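Local coordinates for putative uncharacterized protein (Singapore grouper iridovirus, PDB 3RJ2) that binds histone H3, although its wider role in the viral infection is not established, at residues W34-P39 with Y115-G120; Y30-T35 with A95-A100; C9-A14 with E40-L45. All coordinates share one frame; numbering follows the deposited sequence.

Interaction 1: residues W34-P39 with Y115-G120; sequences WTYKFP and YDETEG
Glu117 and Trp34 meet because both turn CG back beside their own carbonyl carbon: the first torsion is -165° in Glu117 and 175° in Trp34, and a bend at chi2 of the glutamate then swings its carboxylate round to the pyrrole edge of the indole. There NE1 of Trp34 gives a short, nearly straight hydrogen bond of 2.7 Å to OE1 of Glu117. The acceptor lies in the ring plane and offers its anti lone pair, the one away from the other oxygen, while the carboxylate itself is turned about 53° against the indole. CB of Tyr115 reaches the same edge of the ring, 3.5 Å from CD1 of Trp34.

The second aromatic neighbour is Tyr36. Its CD1 lies 3.4 Å from CG of Glu117, so the aliphatic part of the glutamate is packed against one tyrosine while its acid end serves the tryptophan. The phenol of Tyr36 points elsewhere, to the hydroxyl of Tyr42. CB of Tyr36 in turn sits over one face of the Trp34 ring, toward the rim.

Beneath these side chains two parallel strands are zipped together. N of Thr35 donates to O of Tyr115 at 2.9 Å, and O of Thr35 receives N of Glu117 at 3.0 Å. Past this point the segments part, and a water bridges N of Lys37, 2.9 Å from it, and OG1 of Thr118. Strand 31-37 thus lies alongside 111-116 in the six-stranded mixed sheet, at the sheet's parallel pairing.

Trp34 is buried, and Glu117 satisfies its indole N-H. The bond, with Tyr115 CB at the edge and Tyr36 CB over one face, helps hold the ring in its rotation, and an indole N-H donated to this oxygen would be expected to stabilise the charged form of the glutamate.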
loop_
_atom_site.group_PDB
_atom_site.type_symbol
_atom_site.label_atom_id
_atom_site.label_comp_id
_atom_site.label_asym_id
_atom_site.label_seq_id
_atom_site.Cartn_x
_atom_site.Cartn_y
_atom_site.Cartn_z
ATOM N N TRP A 34 1.737 -4.606 -0.140
ATOM C CA TRP A 34 0.725 -4.927 0.838
ATOM C C TRP A 34 -0.652 -4.863 0.189
ATOM O O TRP A 34 -0.972 -3.899 -0.506
ATOM C CB TRP A 34 0.839 -3.948 1.999
ATOM C CG TRP A 34 -0.195 -4.050 3.061
ATOM C CD1 TRP A 34 -0.219 -4.935 4.105
ATOM C CD2 TRP A 34 -1.343 -3.206 3.218
ATOM N NE1 TRP A 34 -1.332 -4.702 4.895
ATOM C CE2 TRP A 34 -2.031 -3.641 4.374
ATOM C CE3 TRP A 34 -1.875 -2.133 2.477
ATOM C CZ2 TRP A 34 -3.219 -3.020 4.827
ATOM C CZ3 TRP A 34 -3.066 -1.514 2.932
ATOM C CH2 TRP A 34 -3.710 -1.961 4.097
ATOM N N THR A 35 -1.439 -5.910 0.413
ATOM C CA THR A 35 -2.815 -6.015 -0.075
ATOM C C THR A 35 -3.816 -6.188 1.075
ATOM O O THR A 35 -3.613 -7.006 1.965
ATOM C CB THR A 35 -2.972 -7.212 -1.045
ATOM O OG1 THR A 35 -2.020 -7.080 -2.103
ATOM C CG2 THR A 35 -4.380 -7.241 -1.652
ATOM N N TYR A 36 -4.900 -5.424 1.041
ATOM C CA TYR A 36 -5.905 -5.472 2.098
ATOM C C TYR A 36 -7.289 -5.538 1.488
ATOM O O TYR A 36 -7.700 -4.622 0.775
ATOM C CB TYR A 36 -5.776 -4.233 2.990
ATOM C CG TYR A 36 -6.787 -4.062 4.107
ATOM C CD1 TYR A 36 -7.236 -5.146 4.872
ATOM C CD2 TYR A 36 -7.252 -2.799 4.442
ATOM C CE1 TYR A 36 -8.143 -4.966 5.930
ATOM C CE2 TYR A 36 -8.162 -2.608 5.480
ATOM C CZ TYR A 36 -8.594 -3.687 6.223
ATOM O OH TYR A 36 -9.486 -3.476 7.246
ATOM N N LYS A 37 -7.993 -6.629 1.763
ATOM C CA LYS A 37 -9.392 -6.773 1.382
ATOM C C LYS A 37 -10.231 -6.121 2.470
ATOM O O LYS A 37 -10.101 -6.474 3.632
ATOM C CB LYS A 37 -9.769 -8.254 1.262
ATOM C CG LYS A 37 -11.144 -8.479 0.650
ATOM C CD LYS A 37 -11.534 -9.947 0.667
ATOM C CE LYS A 37 -13.011 -10.101 0.325
ATOM N NZ LYS A 37 -13.338 -11.520 -0.058
ATOM N N PHE A 38 -11.066 -5.158 2.096
ATOM C CA PHE A 38 -11.915 -4.450 3.061
ATOM C C PHE A 38 -12.972 -5.376 3.666
ATOM O O PHE A 38 -13.667 -6.080 2.927
ATOM C CB PHE A 38 -12.619 -3.256 2.411
ATOM C CG PHE A 38 -11.679 -2.176 1.882
ATOM C CD1 PHE A 38 -10.312 -2.197 2.160
ATOM C CD2 PHE A 38 -12.184 -1.123 1.123
ATOM C CE1 PHE A 38 -9.471 -1.188 1.683
ATOM C CE2 PHE A 38 -11.349 -0.115 0.646
ATOM C CZ PHE A 38 -9.998 -0.150 0.922
ATOM N N PRO A 39 -13.080 -5.398 5.008
ATOM C CA PRO A 39 -14.189 -6.118 5.644
ATOM C C PRO A 39 -15.469 -5.264 5.661
ATOM O O PRO A 39 -16.548 -5.783 5.952
ATOM C CB PRO A 39 -13.669 -6.371 7.059
ATOM C CG PRO A 39 -12.768 -5.198 7.342
ATOM C CD PRO A 39 -12.123 -4.875 6.004
ATOM N N TYR A 115 2.768 -8.618 1.849
ATOM C CA TYR A 115 1.923 -8.760 3.025
ATOM C C TYR A 115 0.462 -8.867 2.615
ATOM O O TYR A 115 -0.090 -7.947 2.025
ATOM C CB TYR A 115 2.103 -7.581 3.985
ATOM C CG TYR A 115 3.465 -7.481 4.633
ATOM C CD1 TYR A 115 3.896 -8.429 5.569
ATOM C CD2 TYR A 115 4.316 -6.425 4.335
ATOM C CE1 TYR A 115 5.152 -8.327 6.180
ATOM C CE2 TYR A 115 5.575 -6.307 4.942
ATOM C CZ TYR A 115 5.983 -7.265 5.863
ATOM O OH TYR A 115 7.223 -7.156 6.459
ATOM N N ASP A 116 -0.160 -10.002 2.900
ATOM C CA ASP A 116 -1.592 -10.110 2.680
ATOM C C ASP A 116 -2.233 -9.979 4.027
ATOM O O ASP A 116 -1.979 -10.784 4.914
ATOM C CB ASP A 116 -2.007 -11.418 2.016
ATOM C CG ASP A 116 -3.459 -11.387 1.543
ATOM O OD1 ASP A 116 -4.375 -11.406 2.404
ATOM O OD2 ASP A 116 -3.686 -11.318 0.308
ATOM N N GLU A 117 -3.079 -8.968 4.160
ATOM C CA GLU A 117 -3.535 -8.494 5.463
ATOM C C GLU A 117 -4.169 -9.532 6.391
ATOM O O GLU A 117 -3.971 -9.472 7.610
ATOM C CB GLU A 117 -4.427 -7.267 5.310
ATOM C CG GLU A 117 -4.652 -6.519 6.600
ATOM C CD GLU A 117 -3.410 -6.434 7.477
ATOM O OE1 GLU A 117 -2.350 -5.973 6.993
ATOM O OE2 GLU A 117 -3.510 -6.827 8.659
ATOM N N THR A 118 -4.924 -10.475 5.841
ATOM C CA THR A 118 -5.543 -11.490 6.706
ATOM C C THR A 118 -5.138 -12.948 6.383
ATOM O O THR A 118 -5.463 -13.878 7.135
ATOM C CB THR A 118 -7.080 -11.279 6.853
ATOM O OG1 THR A 118 -7.658 -10.966 5.575
ATOM C CG2 THR A 118 -7.367 -10.120 7.831
ATOM N N GLU A 119 -4.405 -13.121 5.282
ATOM C CA GLU A 119 -3.860 -14.419 4.877
ATOM C C GLU A 119 -2.322 -14.521 4.958
ATOM O O GLU A 119 -1.727 -15.421 4.366
ATOM C CB GLU A 119 -4.356 -14.787 3.477
ATOM C CG GLU A 119 -5.825 -15.198 3.444
ATOM C CD GLU A 119 -6.451 -15.008 2.073
ATOM O OE1 GLU A 119 -5.988 -15.659 1.107
ATOM O OE2 GLU A 119 -7.406 -14.203 1.963
ATOM N N GLY A 120 -1.697 -13.600 5.690
ATOM C CA GLY A 120 -0.278 -13.694 6.047
ATOM C C GLY A 120 0.755 -13.178 5.053
ATOM O O GLY A 120 0.449 -12.859 3.900
HETATM O O HOH W 1 -6.859 -8.855 3.237
#

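Interaction 2: residues Y30-T35 with A95-A100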
loop_
_atom_site.group_PDB
_atom_site.type_symbol
_atom_site.label_atom_id
_atom_site.label_comp_id
_atom_site.label_asym_id
_atom_site.label_seq_id
_atom_site.Cartn_x
_atom_site.Cartn_y
_atom_site.Cartn_z
ATOM N N TYR A 30 13.770 -4.682 2.587
ATOM C CA TYR A 30 13.626 -3.516 1.730
ATOM C C TYR A 30 12.194 -3.310 1.174
ATOM O O TYR A 30 11.267 -3.086 1.974
ATOM C CB TYR A 30 14.766 -3.522 0.695
ATOM C CG TYR A 30 16.126 -3.157 1.315
ATOM C CD1 TYR A 30 16.818 -2.007 0.898
ATOM C CD2 TYR A 30 16.707 -3.940 2.335
ATOM C CE1 TYR A 30 18.056 -1.652 1.462
ATOM C CE2 TYR A 30 17.941 -3.591 2.909
ATOM C CZ TYR A 30 18.611 -2.443 2.467
ATOM O OH TYR A 30 19.832 -2.075 3.014
ATOM N N CYS A 31 12.006 -3.380 -0.149
ATOM C CA CYS A 31 10.685 -3.183 -0.772
ATOM C C CYS A 31 9.666 -4.260 -0.406
ATOM O O CYS A 31 10.001 -5.440 -0.300
ATOM C CB CYS A 31 10.794 -3.137 -2.286
ATOM S SG CYS A 31 11.619 -1.715 -2.896
ATOM N N TRP A 32 8.425 -3.836 -0.202
ATOM C CA TRP A 32 7.315 -4.764 -0.029
ATOM C C TRP A 32 6.059 -4.285 -0.746
ATOM O O TRP A 32 5.991 -3.148 -1.212
ATOM C CB TRP A 32 7.048 -5.077 1.453
ATOM C CG TRP A 32 6.937 -3.879 2.361
ATOM C CD1 TRP A 32 7.877 -3.443 3.265
ATOM C CD2 TRP A 32 5.825 -2.983 2.482
ATOM N NE1 TRP A 32 7.424 -2.329 3.918
ATOM C CE2 TRP A 32 6.169 -2.022 3.462
ATOM C CE3 TRP A 32 4.570 -2.893 1.852
ATOM C CZ2 TRP A 32 5.309 -0.969 3.823
ATOM C CZ3 TRP A 32 3.714 -1.845 2.213
ATOM C CH2 TRP A 32 4.089 -0.903 3.192
ATOM N N ILE A 33 5.090 -5.190 -0.863
ATOM C CA ILE A 33 3.767 -4.887 -1.397
ATOM C C ILE A 33 2.792 -5.380 -0.348
ATOM O O ILE A 33 3.011 -6.418 0.287
ATOM C CB ILE A 33 3.514 -5.582 -2.755
ATOM C CG1 ILE A 33 4.543 -5.122 -3.792
ATOM C CG2 ILE A 33 2.103 -5.306 -3.260
ATOM C CD1 ILE A 33 4.515 -5.938 -5.082
ATOM N N TRP A 34 1.737 -4.606 -0.140
ATOM C CA TRP A 34 0.725 -4.927 0.838
ATOM C C TRP A 34 -0.652 -4.863 0.189
ATOM O O TRP A 34 -0.972 -3.899 -0.506
ATOM C CB TRP A 34 0.839 -3.948 1.999
ATOM C CG TRP A 34 -0.195 -4.050 3.061
ATOM C CD1 TRP A 34 -0.219 -4.935 4.105
ATOM C CD2 TRP A 34 -1.343 -3.206 3.218
ATOM N NE1 TRP A 34 -1.332 -4.702 4.895
ATOM C CE2 TRP A 34 -2.031 -3.641 4.374
ATOM C CE3 TRP A 34 -1.875 -2.133 2.477
ATOM C CZ2 TRP A 34 -3.219 -3.020 4.827
ATOM C CZ3 TRP A 34 -3.066 -1.514 2.932
ATOM C CH2 TRP A 34 -3.710 -1.961 4.097
ATOM N N THR A 35 -1.439 -5.910 0.413
ATOM C CA THR A 35 -2.815 -6.015 -0.075
ATOM C C THR A 35 -3.816 -6.188 1.075
ATOM O O THR A 35 -3.613 -7.006 1.965
ATOM C CB THR A 35 -2.972 -7.212 -1.045
ATOM O OG1 THR A 35 -2.020 -7.080 -2.103
ATOM C CG2 THR A 35 -4.380 -7.241 -1.652
ATOM N N ALA A 95 -7.309 -2.397 -1.002
ATOM C CA ALA A 95 -6.224 -1.437 -1.090
ATOM C C ALA A 95 -4.913 -2.198 -1.257
ATOM O O ALA A 95 -4.772 -3.323 -0.796
ATOM C CB ALA A 95 -6.178 -0.541 0.154
ATOM N N ARG A 96 -3.969 -1.578 -1.940
ATOM C CA ARG A 96 -2.634 -2.107 -2.064
ATOM C C ARG A 96 -1.667 -0.940 -1.904
ATOM O O ARG A 96 -1.938 0.182 -2.361
ATOM C CB ARG A 96 -2.461 -2.827 -3.409
ATOM C CG ARG A 96 -1.047 -3.337 -3.727
ATOM C CD ARG A 96 -1.054 -4.326 -4.875
ATOM N NE ARG A 96 -1.749 -5.564 -4.510
ATOM C CZ ARG A 96 -2.304 -6.409 -5.378
ATOM N NH1 ARG A 96 -2.280 -6.162 -6.692
ATOM N NH2 ARG A 96 -2.891 -7.506 -4.929
ATOM N N ILE A 97 -0.565 -1.194 -1.209
ATOM C CA ILE A 97 0.534 -0.246 -1.160
ATOM C C ILE A 97 1.750 -0.909 -1.794
ATOM O O ILE A 97 2.105 -2.033 -1.420
ATOM C CB ILE A 97 0.828 0.202 0.306
ATOM C CG1 ILE A 97 -0.386 0.952 0.881
ATOM C CG2 ILE A 97 2.092 1.028 0.380
ATOM C CD1 ILE A 97 -0.291 1.356 2.356
ATOM N N HIS A 98 2.349 -0.253 -2.788
ATOM C CA HIS A 98 3.687 -0.619 -3.244
ATOM C C HIS A 98 4.623 0.355 -2.545
ATOM O O HIS A 98 4.640 1.543 -2.889
ATOM C CB HIS A 98 3.849 -0.473 -4.770
ATOM C CG HIS A 98 3.086 -1.487 -5.577
ATOM N ND1 HIS A 98 1.714 -1.451 -5.717
ATOM C CD2 HIS A 98 3.508 -2.552 -6.299
ATOM C CE1 HIS A 98 1.323 -2.461 -6.476
ATOM N NE2 HIS A 98 2.394 -3.138 -6.851
ATOM N N ALA A 99 5.384 -0.140 -1.568
ATOM C CA ALA A 99 6.357 0.663 -0.827
ATOM C C ALA A 99 7.684 0.839 -1.568
ATOM O O ALA A 99 8.234 -0.115 -2.111
ATOM C CB ALA A 99 6.604 0.038 0.530
ATOM N N ALA A 100 8.197 2.068 -1.567
ATOM C CA ALA A 100 9.382 2.463 -2.327
ATOM C C ALA A 100 9.271 1.980 -3.766
ATOM O O ALA A 100 10.133 1.247 -4.253
ATOM C CB ALA A 100 10.675 1.958 -1.672
HETATM O O HOH W 2 7.240 -2.044 -3.871
#
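Trp34 and Ile97 face each other as a hydrogen-bonded pair in an antiparallel beta ladder, where strand 31-37 runs against strand 94-98 in the middle of the six-stranded mixed sheet; the short strand axes are 4.6 Å apart and 174° from one another in direction. N of Trp34 donates to O of Ile97 at 2.9 Å.

Ile97 uses both of its branches. CG1 meets the benzo ring of Trp34 obliquely, 3.8 Å from CE3, and CG2 touches CZ3 of Trp32, so the isoleucine is wedged between two tryptophans. Phe11 and Cys9 of strand 6-12 close over this side of the sheet, against Trp34 and Ile97 respectively.

The Trp32 indole stands with CG between its backbone N and carbonyl carbon (chi1 50°), which brings the ring over CB of Ala99, beside Ile97. That CB sits squarely over the six-membered ring, 3.5 Å from the centroid and 5° off the normal, a clear CH-pi contact. NE1 of Trp32 is taken by O of Ile5, and Tyr115 meets the indole edge-to-face.

On the other face Ile33 lies between Arg96 and His98, with CG2 over the imidazole. His98 and Arg96 lead to the C-terminal helix: NE2 of His98 bonds OG1 of Thr134, and NH1 of Arg96 reaches O of Thr134 and O of Ala137. Beside the bond from N of Ala99 to O of Trp32, a water donates both to O of Trp32 and, at 2.8 Å, to O of Ala99.

Interaction 3: residues C9-A14 with E40-L45; sequences CEFVNA and EKYTLL
Phe11 and Leu45 form the tight side of this contact, opposite each other in a non-hydrogen-bonded antiparallel pair. CD1 of Leu45 sits over the centre of the Phe11 ring, 3.7 Å from the centroid, and also touches CB of Cys9. Phe11 in turn packs on Tyr42: its CB stands 3.4 Å from the centroid of the Tyr42 ring, almost exactly on the normal, while O of Glu40 lies over the opposite face. With CG of Tyr42 beside its backbone N (chi1 -66°), the phenol extends inward to the hydroxyl of Tyr36.

Toward solvent the packing thins. ND2 of Asn13 makes a straight 3.0 Å hydrogen bond to OE1 of Glu40, arriving from above the carboxylate plane, and the second oxygen of Glu40 is salt-bridged to Lys17. A water links N of Ala14 to O of Lys41, and the methyl of Thr43 only brushes Ala14.

N of Val12 donates to O of Leu44 at 2.9 Å. In return O of Val12 accepts N of Thr43 at 2.8 Å and, weakly, N of Leu44. Two residues thus face one, a classic beta bulge where strand 44-50 enters the four-stranded antiparallel sheet beside 6-12.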
loop_
_atom_site.group_PDB
_atom_site.type_symbol
_atom_site.label_atom_id
_atom_site.label_comp_id
_atom_site.label_asym_id
_atom_site.label_seq_id
_atom_site.Cartn_x
_atom_site.Cartn_y
_atom_site.Cartn_z
ATOM N N CYS A 9 -1.623 2.772 8.848
ATOM C CA CYS A 9 -2.835 3.115 8.106
ATOM C C CYS A 9 -4.074 3.076 8.988
ATOM O O CYS A 9 -4.403 2.025 9.559
ATOM C CB CYS A 9 -3.054 2.161 6.930
ATOM S SG CYS A 9 -1.631 1.931 5.850
ATOM N N GLU A 10 -4.740 4.232 9.091
ATOM C CA GLU A 10 -6.077 4.336 9.681
ATOM C C GLU A 10 -7.134 4.420 8.579
ATOM O O GLU A 10 -7.256 5.433 7.900
ATOM C CB GLU A 10 -6.210 5.557 10.598
ATOM C CG GLU A 10 -5.408 5.487 11.877
ATOM C CD GLU A 10 -5.651 6.683 12.824
ATOM O OE1 GLU A 10 -6.103 7.757 12.360
ATOM O OE2 GLU A 10 -5.379 6.536 14.043
ATOM N N PHE A 11 -7.879 3.336 8.416
ATOM C CA PHE A 11 -9.018 3.279 7.523
ATOM C C PHE A 11 -10.236 3.693 8.307
ATOM O O PHE A 11 -10.487 3.162 9.381
ATOM C CB PHE A 11 -9.189 1.877 6.956
ATOM C CG PHE A 11 -8.186 1.539 5.901
ATOM C CD1 PHE A 11 -7.039 0.832 6.217
ATOM C CD2 PHE A 11 -8.377 1.955 4.590
ATOM C CE1 PHE A 11 -6.105 0.529 5.250
ATOM C CE2 PHE A 11 -7.446 1.650 3.609
ATOM C CZ PHE A 11 -6.305 0.940 3.939
ATOM N N VAL A 12 -10.959 4.675 7.780
ATOM C CA VAL A 12 -12.110 5.277 8.463
ATOM C C VAL A 12 -13.369 4.929 7.688
ATOM O O VAL A 12 -13.399 5.111 6.479
ATOM C CB VAL A 12 -11.961 6.829 8.554
ATOM C CG1 VAL A 12 -13.004 7.436 9.487
ATOM C CG2 VAL A 12 -10.567 7.211 9.011
ATOM N N ASN A 13 -14.395 4.405 8.366
ATOM C CA ASN A 13 -15.672 4.138 7.695
ATOM C C ASN A 13 -16.559 5.388 7.623
ATOM O O ASN A 13 -16.113 6.469 7.999
ATOM C CB ASN A 13 -16.388 2.907 8.285
ATOM C CG ASN A 13 -16.969 3.150 9.687
ATOM O OD1 ASN A 13 -16.967 4.270 10.205
ATOM N ND2 ASN A 13 -17.477 2.083 10.300
ATOM N N ALA A 14 -17.808 5.242 7.158
ATOM C CA ALA A 14 -18.699 6.384 6.935
ATOM C C ALA A 14 -19.073 7.150 8.210
ATOM O O ALA A 14 -19.375 8.339 8.166
ATOM C CB ALA A 14 -19.960 5.938 6.197
ATOM N N GLU A 40 -15.330 -3.975 5.326
ATOM C CA GLU A 40 -16.434 -3.007 5.275
ATOM C C GLU A 40 -16.000 -1.825 4.404
ATOM O O GLU A 40 -14.813 -1.668 4.126
ATOM C CB GLU A 40 -16.790 -2.519 6.685
ATOM C CG GLU A 40 -15.669 -1.729 7.374
ATOM C CD GLU A 40 -16.019 -1.320 8.795
ATOM O OE1 GLU A 40 -17.028 -0.608 8.983
ATOM O OE2 GLU A 40 -15.273 -1.698 9.725
ATOM N N LYS A 41 -16.945 -0.990 3.982
ATOM C CA LYS A 41 -16.607 0.159 3.130
ATOM C C LYS A 41 -15.887 1.247 3.933
ATOM O O LYS A 41 -16.266 1.586 5.057
ATOM C CB LYS A 41 -17.849 0.736 2.424
ATOM C CG LYS A 41 -18.700 -0.324 1.691
ATOM C CD LYS A 41 -19.748 0.297 0.759
ATOM C CE LYS A 41 -20.670 -0.797 0.146
ATOM N NZ LYS A 41 -21.332 -0.394 -1.150
ATOM N N TYR A 42 -14.816 1.772 3.369
ATOM C CA TYR A 42 -14.107 2.842 4.033
ATOM C C TYR A 42 -14.285 4.050 3.168
ATOM O O TYR A 42 -14.560 3.899 1.988
ATOM C CB TYR A 42 -12.630 2.499 4.166
ATOM C CG TYR A 42 -12.322 1.338 5.080
ATOM C CD1 TYR A 42 -12.762 1.319 6.400
ATOM C CD2 TYR A 42 -11.553 0.273 4.628
ATOM C CE1 TYR A 42 -12.455 0.265 7.243
ATOM C CE2 TYR A 42 -11.241 -0.787 5.460
ATOM C CZ TYR A 42 -11.693 -0.785 6.759
ATOM O OH TYR A 42 -11.389 -1.858 7.558
ATOM N N THR A 43 -14.122 5.240 3.735
ATOM C CA THR A 43 -14.249 6.469 2.965
ATOM C C THR A 43 -12.981 7.305 3.008
ATOM O O THR A 43 -12.801 8.219 2.203
ATOM C CB THR A 43 -15.365 7.333 3.496
ATOM O OG1 THR A 43 -15.080 7.654 4.861
ATOM C CG2 THR A 43 -16.721 6.596 3.390
ATOM N N LEU A 44 -12.094 6.993 3.944
ATOM C CA LEU A 44 -10.909 7.806 4.142
ATOM C C LEU A 44 -9.769 6.932 4.635
ATOM O O LEU A 44 -9.969 6.045 5.473
ATOM C CB LEU A 44 -11.205 8.950 5.136
ATOM C CG LEU A 44 -10.187 10.099 5.194
ATOM C CD1 LEU A 44 -10.194 10.911 3.901
ATOM C CD2 LEU A 44 -10.410 11.009 6.391
ATOM N N LEU A 45 -8.579 7.164 4.090
ATOM C CA LEU A 45 -7.362 6.545 4.589
ATOM C C LEU A 45 -6.444 7.622 5.176
ATOM O O LEU A 45 -6.011 8.506 4.455
ATOM C CB LEU A 45 -6.650 5.763 3.475
ATOM C CG LEU A 45 -5.206 5.275 3.754
ATOM C CD1 LEU A 45 -5.180 4.313 4.927
ATOM C CD2 LEU A 45 -4.573 4.624 2.542
HETATM O O HOH W 3 -18.838 2.790 5.537
#

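In the fold
Interactions 1 and 2 share Trp34 and Thr35: strand 31-37 pairs with 111-116 on one edge and 94-98 on the other, with the two contact centres about 11 Å apart. N of Tyr115 approaches O of Ile33 to 2.7 Å, a probable hydrogen bond that carries the parallel pairing back into the residues of interaction 2. Interaction 3 belongs to the second sheet, its centre about 15 Å from that of interaction 1 and 18 Å from that of interaction 2. Phe11 joins the sheets: its CE1 is 3.6 Å from CH2 of Trp34, and its CZ is 4.1 Å from CB of Ala95. Tyr36 OH and Tyr42 OH, 2.5 Å apart, add a probable hydrogen bond across the interface.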